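YghZ aldo-keto reductase (Escherichia coli, PDB 3N6Q) probably reduces aldehydes or ketones with a nicotinamide cofactor as a TIM-barrel aldo-keto reductase. Local coordinates at residues A41-S44 against Q45-I48; A305-L308 against E309-Q313; R139-E142 against N143-M146. All blocks are in the same frame, centred on the assembly; numbering follows the deposited sequence.

Side-chain bonding between sequence neighbours takes three forms in this TIM barrel: a salt bridge (contact 1) and an amide pair (contact 2) on two outer helices, and a carboxylate that ties a beta turn in a strand-to-helix loop (contact 3). Contacts 1 and 2, with centres about 16 Å apart, meet directly: Ile48 O is 3.6 Å from Leu308 CD1. Contact 3, about 36 Å from contact 1 and 37 Å from contact 2 between centres, follows the C-terminal end of strand 132-137, where TIM-barrel enzymes usually keep their active sites. It lies on the opposite side of the chain's centre from contact 2. The bound magnesium ion is about 4 Å from the side chain of Arg46.

Contact 1: residues A41-S44 against Q45-I48; sequences ALES and QRAI
Gln45 opens the second half of this helix start by laying its CG 3.5 Å from Ala41 O, the N-cap carbonyl, to which its own backbone N makes only a weak bond. Its OE1 lies 3.6 Å from CD1 of Leu42, whose side chain it crosses at about a right angle, while NE2 bonds to Asn40 O.

Arg46 follows, with a backbone N bond of 2.8 Å to Leu42 O and a side chain running alongside Glu43. The bend in its chain at chi3 (-40°) turns the guanidinium side-on for a salt bridge: NE at 3.2 Å and NH2 at 3.1 Å both grip Glu43 OE2, from the syn side and from one face, with the carboxylate and guanidinium planes 23° apart. NH1, which takes no part in that grip, forms salt bridges with Glu83 and Asp84.

Ala47 N continues the ladder to Glu43 O (3.2 Å), and Ile48 N bonds to Ser44 O, beside which CG1 of Ile48 also lies, at 3.4 Å.

The turn starts helix 42-54, which joins strand 24-31 to strand 59-61 in a beta-alpha-beta unit; Leu42, Gln45 and Arg46 pack on Leu80 of helix 72-84.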
loop_
_atom_site.group_PDB
_atom_site.type_symbol
_atom_site.label_atom_id
_atom_site.label_comp_id
_atom_site.label_asym_id
_atom_site.label_seq_id
_atom_site.Cartn_x
_atom_site.Cartn_y
_atom_site.Cartn_z
ATOM N N ALA B 41 35.477 -15.576 -13.364
ATOM C CA ALA B 41 36.181 -14.700 -12.395
ATOM C C ALA B 41 35.530 -13.333 -12.243
ATOM O O ALA B 41 35.111 -12.736 -13.243
ATOM C CB ALA B 41 37.683 -14.520 -12.806
ATOM N N LEU B 42 35.480 -12.776 -11.020
ATOM C CA LEU B 42 34.801 -11.508 -10.855
ATOM C C LEU B 42 35.591 -10.341 -11.481
ATOM O O LEU B 42 35.001 -9.326 -11.903
ATOM C CB LEU B 42 34.487 -11.237 -9.370
ATOM C CG LEU B 42 33.595 -10.049 -9.107
ATOM C CD1 LEU B 42 32.142 -10.501 -9.350
ATOM C CD2 LEU B 42 33.747 -9.603 -7.645
ATOM N N GLU B 43 36.914 -10.478 -11.586
ATOM C CA GLU B 43 37.665 -9.398 -12.253
ATOM C C GLU B 43 37.246 -9.207 -13.703
ATOM O O GLU B 43 37.193 -8.066 -14.166
ATOM C CB GLU B 43 39.191 -9.584 -12.179
ATOM C CG GLU B 43 39.743 -9.155 -10.792
ATOM C CD GLU B 43 39.260 -7.757 -10.330
ATOM O OE1 GLU B 43 39.494 -6.763 -11.031
ATOM O OE2 GLU B 43 38.672 -7.637 -9.232
ATOM N N SER B 44 36.954 -10.309 -14.396
ATOM C CA SER B 44 36.457 -10.238 -15.789
ATOM C C SER B 44 35.111 -9.568 -15.850
ATOM O O SER B 44 34.855 -8.727 -16.722
ATOM C CB SER B 44 36.321 -11.641 -16.375
ATOM O OG SER B 44 37.589 -12.289 -16.360
ATOM N N GLN B 45 34.206 -9.986 -14.959
ATOM C CA GLN B 45 32.903 -9.313 -14.829
ATOM C C GLN B 45 33.036 -7.803 -14.564
ATOM O O GLN B 45 32.301 -6.979 -15.108
ATOM C CB GLN B 45 32.088 -10.009 -13.717
ATOM C CG GLN B 45 31.932 -11.512 -13.869
ATOM C CD GLN B 45 31.072 -12.055 -12.730
ATOM O OE1 GLN B 45 30.199 -11.340 -12.224
ATOM N NE2 GLN B 45 31.316 -13.278 -12.317
ATOM N N ARG B 46 33.956 -7.415 -13.678
ATOM C CA ARG B 46 34.056 -6.040 -13.276
ATOM C C ARG B 46 34.442 -5.184 -14.480
ATOM O O ARG B 46 33.936 -4.073 -14.637
ATOM C CB ARG B 46 35.176 -5.871 -12.195
ATOM C CG ARG B 46 35.361 -4.407 -11.825
ATOM C CD ARG B 46 36.590 -4.206 -10.885
ATOM N NE ARG B 46 36.687 -5.273 -9.898
ATOM C CZ ARG B 46 36.011 -5.298 -8.762
ATOM N NH1 ARG B 46 35.146 -4.316 -8.466
ATOM N NH2 ARG B 46 36.219 -6.319 -7.923
ATOM N N ALA B 47 35.351 -5.696 -15.284
ATOM C CA ALA B 47 35.865 -4.948 -16.459
ATOM C C ALA B 47 34.740 -4.709 -17.479
ATOM O O ALA B 47 34.627 -3.571 -18.058
ATOM C CB ALA B 47 36.986 -5.702 -17.095
ATOM N N ILE B 48 33.936 -5.756 -17.704
ATOM C CA ILE B 48 32.725 -5.655 -18.528
ATOM C C ILE B 48 31.735 -4.589 -18.048
ATOM O O ILE B 48 31.282 -3.740 -18.859
ATOM C CB ILE B 48 32.039 -7.019 -18.807
ATOM C CG1 ILE B 48 33.014 -8.053 -19.448
ATOM C CG2 ILE B 48 30.746 -6.758 -19.655
ATOM C CD1 ILE B 48 32.649 -9.538 -19.276
#

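Contact 2: residues A305-L308 against E309-Q313; sequences AEQL and EENVQ
Asn311 leans back along the helix to Gln307, one turn earlier, and its side chain can be traced outward atom by atom. CB lies 3.4 Å from Gln307 O, the same carbonyl that accepts the backbone N of Asn311 at 2.9 Å. With CG beside the backbone N (chi1 -77°), the amide carbon stays over that carbonyl, 3.3 Å from Gln307 O. At the tip the amide parts in two directions. OD1 accepts NE2 of Gln307 at 3.0 Å, with an N-H...O angle of 153° and the donor somewhat tilted from the Asn311 amide plane; OD1 also lies 3.5 Å from CG of Gln307, whose chain crosses that of Asn311 at a slant. The two amide planes stand 84° apart, nearly perpendicular. The other branch, ND2, donates to Glu310 OE1 at 3.0 Å, approaching from above the carboxylate plane, so both polar atoms of this buried amide are engaged.

These residues belong to helix 305-312, which follows strand 297-300, the last of the eight parallel strands that make the TIM barrel. Gln307 and Asn311 turn inward onto Ile300 of that strand, and Asn311 also touches Ala282 and Leu286 of helix 281-289. The second carboxylate oxygen of Glu310, OE2, bonds to Ser280 OG.

Around the helix, Glu310 N bonds to Glu306 O and Val312 N to Leu308 O, whereas the Glu309 N bond to Ala305 O is weak. Glu309 stretches out so that its OE2 lies 3.8 Å from Glu306 CA, and its OE1 makes a salt bridge to Lys51 of helix 42-54, which would probably lessen the repulsion between Glu309 and the nearby carboxylate of Glu306.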
loop_
_atom_site.group_PDB
_atom_site.type_symbol
_atom_site.label_atom_id
_atom_site.label_comp_id
_atom_site.label_asym_id
_atom_site.label_seq_id
_atom_site.Cartn_x
_atom_site.Cartn_y
_atom_site.Cartn_z
ATOM N N ALA B 305 35.556 -6.695 -22.478
ATOM C CA ALA B 305 35.334 -5.249 -22.675
ATOM C C ALA B 305 35.372 -4.863 -24.149
ATOM O O ALA B 305 34.541 -4.090 -24.612
ATOM C CB ALA B 305 36.345 -4.429 -21.885
ATOM N N GLU B 306 36.302 -5.455 -24.903
ATOM C CA GLU B 306 36.552 -5.060 -26.295
ATOM C C GLU B 306 35.326 -5.269 -27.162
ATOM O O GLU B 306 35.123 -4.549 -28.148
ATOM C CB GLU B 306 37.688 -5.912 -26.898
ATOM C CG GLU B 306 39.083 -5.588 -26.378
ATOM C CD GLU B 306 39.324 -6.013 -24.921
ATOM O OE1 GLU B 306 38.610 -6.908 -24.384
ATOM O OE2 GLU B 306 40.224 -5.397 -24.287
ATOM N N GLN B 307 34.576 -6.334 -26.867
ATOM C CA GLN B 307 33.401 -6.635 -27.647
ATOM C C GLN B 307 32.427 -5.479 -27.589
ATOM O O GLN B 307 31.799 -5.155 -28.603
ATOM C CB GLN B 307 32.675 -7.914 -27.185
ATOM C CG GLN B 307 31.526 -8.225 -28.172
ATOM C CD GLN B 307 30.598 -9.375 -27.759
ATOM O OE1 GLN B 307 30.997 -10.264 -27.001
ATOM N NE2 GLN B 307 29.370 -9.400 -28.336
ATOM N N LEU B 308 32.297 -4.849 -26.410
ATOM C CA LEU B 308 31.372 -3.729 -26.262
ATOM C C LEU B 308 31.841 -2.557 -27.122
ATOM O O LEU B 308 31.044 -1.958 -27.829
ATOM C CB LEU B 308 31.243 -3.277 -24.807
ATOM C CG LEU B 308 30.619 -4.345 -23.892
ATOM C CD1 LEU B 308 30.711 -3.835 -22.432
ATOM C CD2 LEU B 308 29.138 -4.548 -24.338
ATOM N N GLU B 309 33.139 -2.248 -27.060
ATOM C CA GLU B 309 33.678 -1.160 -27.876
ATOM C C GLU B 309 33.337 -1.413 -29.365
ATOM O O GLU B 309 32.912 -0.525 -30.060
ATOM C CB GLU B 309 35.189 -1.007 -27.644
ATOM C CG GLU B 309 35.540 -0.799 -26.158
ATOM C CD GLU B 309 37.060 -0.619 -25.863
ATOM O OE1 GLU B 309 37.420 0.447 -25.313
ATOM O OE2 GLU B 309 37.888 -1.529 -26.150
ATOM N N GLU B 310 33.471 -2.643 -29.833
ATOM C CA GLU B 310 33.260 -2.945 -31.240
ATOM C C GLU B 310 31.774 -2.849 -31.558
ATOM O O GLU B 310 31.346 -2.249 -32.564
ATOM C CB GLU B 310 33.771 -4.352 -31.532
ATOM C CG GLU B 310 33.998 -4.685 -33.017
ATOM C CD GLU B 310 32.757 -5.286 -33.729
ATOM O OE1 GLU B 310 31.598 -5.030 -33.302
ATOM O OE2 GLU B 310 32.953 -6.015 -34.734
ATOM N N ASN B 311 30.948 -3.384 -30.669
ATOM C CA ASN B 311 29.469 -3.440 -30.996
ATOM C C ASN B 311 28.773 -2.059 -31.050
ATOM O O ASN B 311 27.890 -1.787 -31.892
ATOM C CB ASN B 311 28.771 -4.344 -29.980
ATOM C CG ASN B 311 28.998 -5.833 -30.236
ATOM O OD1 ASN B 311 28.654 -6.646 -29.377
ATOM N ND2 ASN B 311 29.664 -6.193 -31.332
ATOM N N VAL B 312 29.186 -1.149 -30.186
ATOM C CA VAL B 312 28.502 0.135 -30.080
ATOM C C VAL B 312 28.754 0.958 -31.340
ATOM O O VAL B 312 28.008 1.898 -31.618
ATOM C CB VAL B 312 28.915 0.990 -28.869
ATOM C CG1 VAL B 312 28.411 0.354 -27.509
ATOM C CG2 VAL B 312 30.425 1.273 -28.863
ATOM N N GLN B 313 29.813 0.621 -32.061
ATOM C CA GLN B 313 30.110 1.295 -33.350
ATOM C C GLN B 313 29.128 0.959 -34.452
ATOM O O GLN B 313 29.092 1.638 -35.506
ATOM C CB GLN B 313 31.537 0.986 -33.816
ATOM C CG GLN B 313 32.579 1.652 -32.910
ATOM C CD GLN B 313 33.965 1.409 -33.444
ATOM O OE1 GLN B 313 34.275 1.801 -34.579
ATOM N NE2 GLN B 313 34.765 0.640 -32.705
#

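Contact 3: residues R139-E142 against N143-M146; sequences RVDE and NTPM
Asp141 serves Asn143 and Thr144 with separate oxygens of one carboxylate. OD1 accepts the backbone N of Asn143 at 3.0 Å, the bond from side chain to the amide two residues on that defines an Asx turn. OD2 accepts the hydroxyl of Thr144, OG1 lying 2.6 Å away. Both donors come from well above the carboxylate plane, 56° out of it for Asn143 N and 59° for Thr144 OG1.

The Asx turn is built on a type I beta turn running from Asp141 to Thr144, whose closing bond, Thr144 N to Asp141 O, is weak at 3.3 Å. The side chain therefore adds two firmer ties to a turn that its backbone bond holds loosely. CG of Asp141 lies anti to its own backbone N (chi1 -180°), which swings the carboxylate toward Asn143 N and Thr144 OG1, crossing the Thr144 side chain at about a right angle. OD2 has a second donor in the backbone N of Gly111, which links the loop between strand 132-137 and helix 146-158 to another loop of the barrel. A neighbouring subunit covers this side: its Tyr17 packs on Asn143 and its Gly22 on Thr144.

Two backbone amides and one hydroxyl thus donate to a single carboxylate, an environment that would probably favour its ionised form and that probably helps hold the turn in front of helix 146-158.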
loop_
_atom_site.group_PDB
_atom_site.type_symbol
_atom_site.label_atom_id
_atom_site.label_comp_id
_atom_site.label_asym_id
_atom_site.label_seq_id
_atom_site.Cartn_x
_atom_site.Cartn_y
_atom_site.Cartn_z
ATOM N N ARG B 139 8.511 -15.772 -19.448
ATOM C CA ARG B 139 7.912 -16.634 -20.486
ATOM C C ARG B 139 6.457 -16.845 -20.225
ATOM O O ARG B 139 5.939 -16.591 -19.111
ATOM C CB ARG B 139 8.628 -17.977 -20.641
ATOM C CG ARG B 139 8.609 -18.873 -19.330
ATOM C CD ARG B 139 8.552 -20.394 -19.675
ATOM N NE ARG B 139 8.950 -21.212 -18.515
ATOM C CZ ARG B 139 9.457 -22.461 -18.553
ATOM N NH1 ARG B 139 9.550 -23.135 -19.709
ATOM N NH2 ARG B 139 9.861 -23.061 -17.414
ATOM N N VAL B 140 5.768 -17.393 -21.220
ATOM C CA VAL B 140 4.364 -17.763 -21.005
ATOM C C VAL B 140 4.232 -19.041 -20.138
ATOM O O VAL B 140 4.879 -20.048 -20.424
ATOM C CB VAL B 140 3.689 -17.992 -22.404
ATOM C CG1 VAL B 140 2.257 -18.628 -22.266
ATOM C CG2 VAL B 140 3.630 -16.664 -23.141
ATOM N N ASP B 141 3.307 -19.031 -19.175
ATOM C CA ASP B 141 2.880 -20.272 -18.493
ATOM C C ASP B 141 1.427 -20.523 -18.892
ATOM O O ASP B 141 0.544 -19.794 -18.452
ATOM C CB ASP B 141 2.941 -20.050 -16.978
ATOM C CG ASP B 141 2.526 -21.282 -16.179
ATOM O OD1 ASP B 141 2.218 -22.303 -16.821
ATOM O OD2 ASP B 141 2.574 -21.220 -14.897
ATOM N N GLU B 142 1.189 -21.535 -19.725
ATOM C CA GLU B 142 -0.218 -21.799 -20.209
ATOM C C GLU B 142 -1.136 -22.277 -19.085
ATOM O O GLU B 142 -2.383 -22.205 -19.161
ATOM C CB GLU B 142 -0.185 -22.838 -21.319
ATOM C CG GLU B 142 0.382 -22.256 -22.601
ATOM C CD GLU B 142 0.242 -23.194 -23.809
ATOM O OE1 GLU B 142 -0.397 -24.274 -23.679
ATOM O OE2 GLU B 142 0.751 -22.814 -24.890
ATOM N N ASN B 143 -0.509 -22.686 -17.993
ATOM C CA ASN B 143 -1.261 -23.249 -16.867
ATOM C C ASN B 143 -1.566 -22.263 -15.733
ATOM O O ASN B 143 -2.211 -22.619 -14.735
ATOM C CB ASN B 143 -0.519 -24.521 -16.373
ATOM C CG ASN B 143 -0.501 -25.632 -17.418
ATOM O OD1 ASN B 143 -1.527 -25.947 -18.030
ATOM N ND2 ASN B 143 0.656 -26.208 -17.637
ATOM N N THR B 144 -1.115 -21.012 -15.846
ATOM C CA THR B 144 -1.517 -20.015 -14.878
ATOM C C THR B 144 -2.346 -19.030 -15.658
ATOM O O THR B 144 -1.846 -18.550 -16.684
ATOM C CB THR B 144 -0.241 -19.247 -14.355
ATOM O OG1 THR B 144 0.593 -20.171 -13.596
ATOM C CG2 THR B 144 -0.604 -18.196 -13.408
ATOM N N PRO B 145 -3.516 -18.625 -15.145
ATOM C CA PRO B 145 -4.265 -17.579 -15.850
ATOM C C PRO B 145 -3.453 -16.299 -15.928
ATOM O O PRO B 145 -2.798 -15.885 -14.965
ATOM C CB PRO B 145 -5.512 -17.349 -14.986
ATOM C CG PRO B 145 -5.442 -18.293 -13.856
ATOM C CD PRO B 145 -4.109 -18.974 -13.825
ATOM N N MET B 146 -3.533 -15.591 -17.051
ATOM C CA MET B 146 -2.739 -14.369 -17.105
ATOM C C MET B 146 -3.235 -13.316 -16.145
ATOM O O MET B 146 -2.498 -12.391 -15.761
ATOM C CB MET B 146 -2.721 -13.844 -18.572
ATOM C CG MET B 146 -1.897 -14.742 -19.484
ATOM S SD MET B 146 -1.756 -13.867 -21.115
ATOM C CE MET B 146 -3.249 -14.513 -21.839
#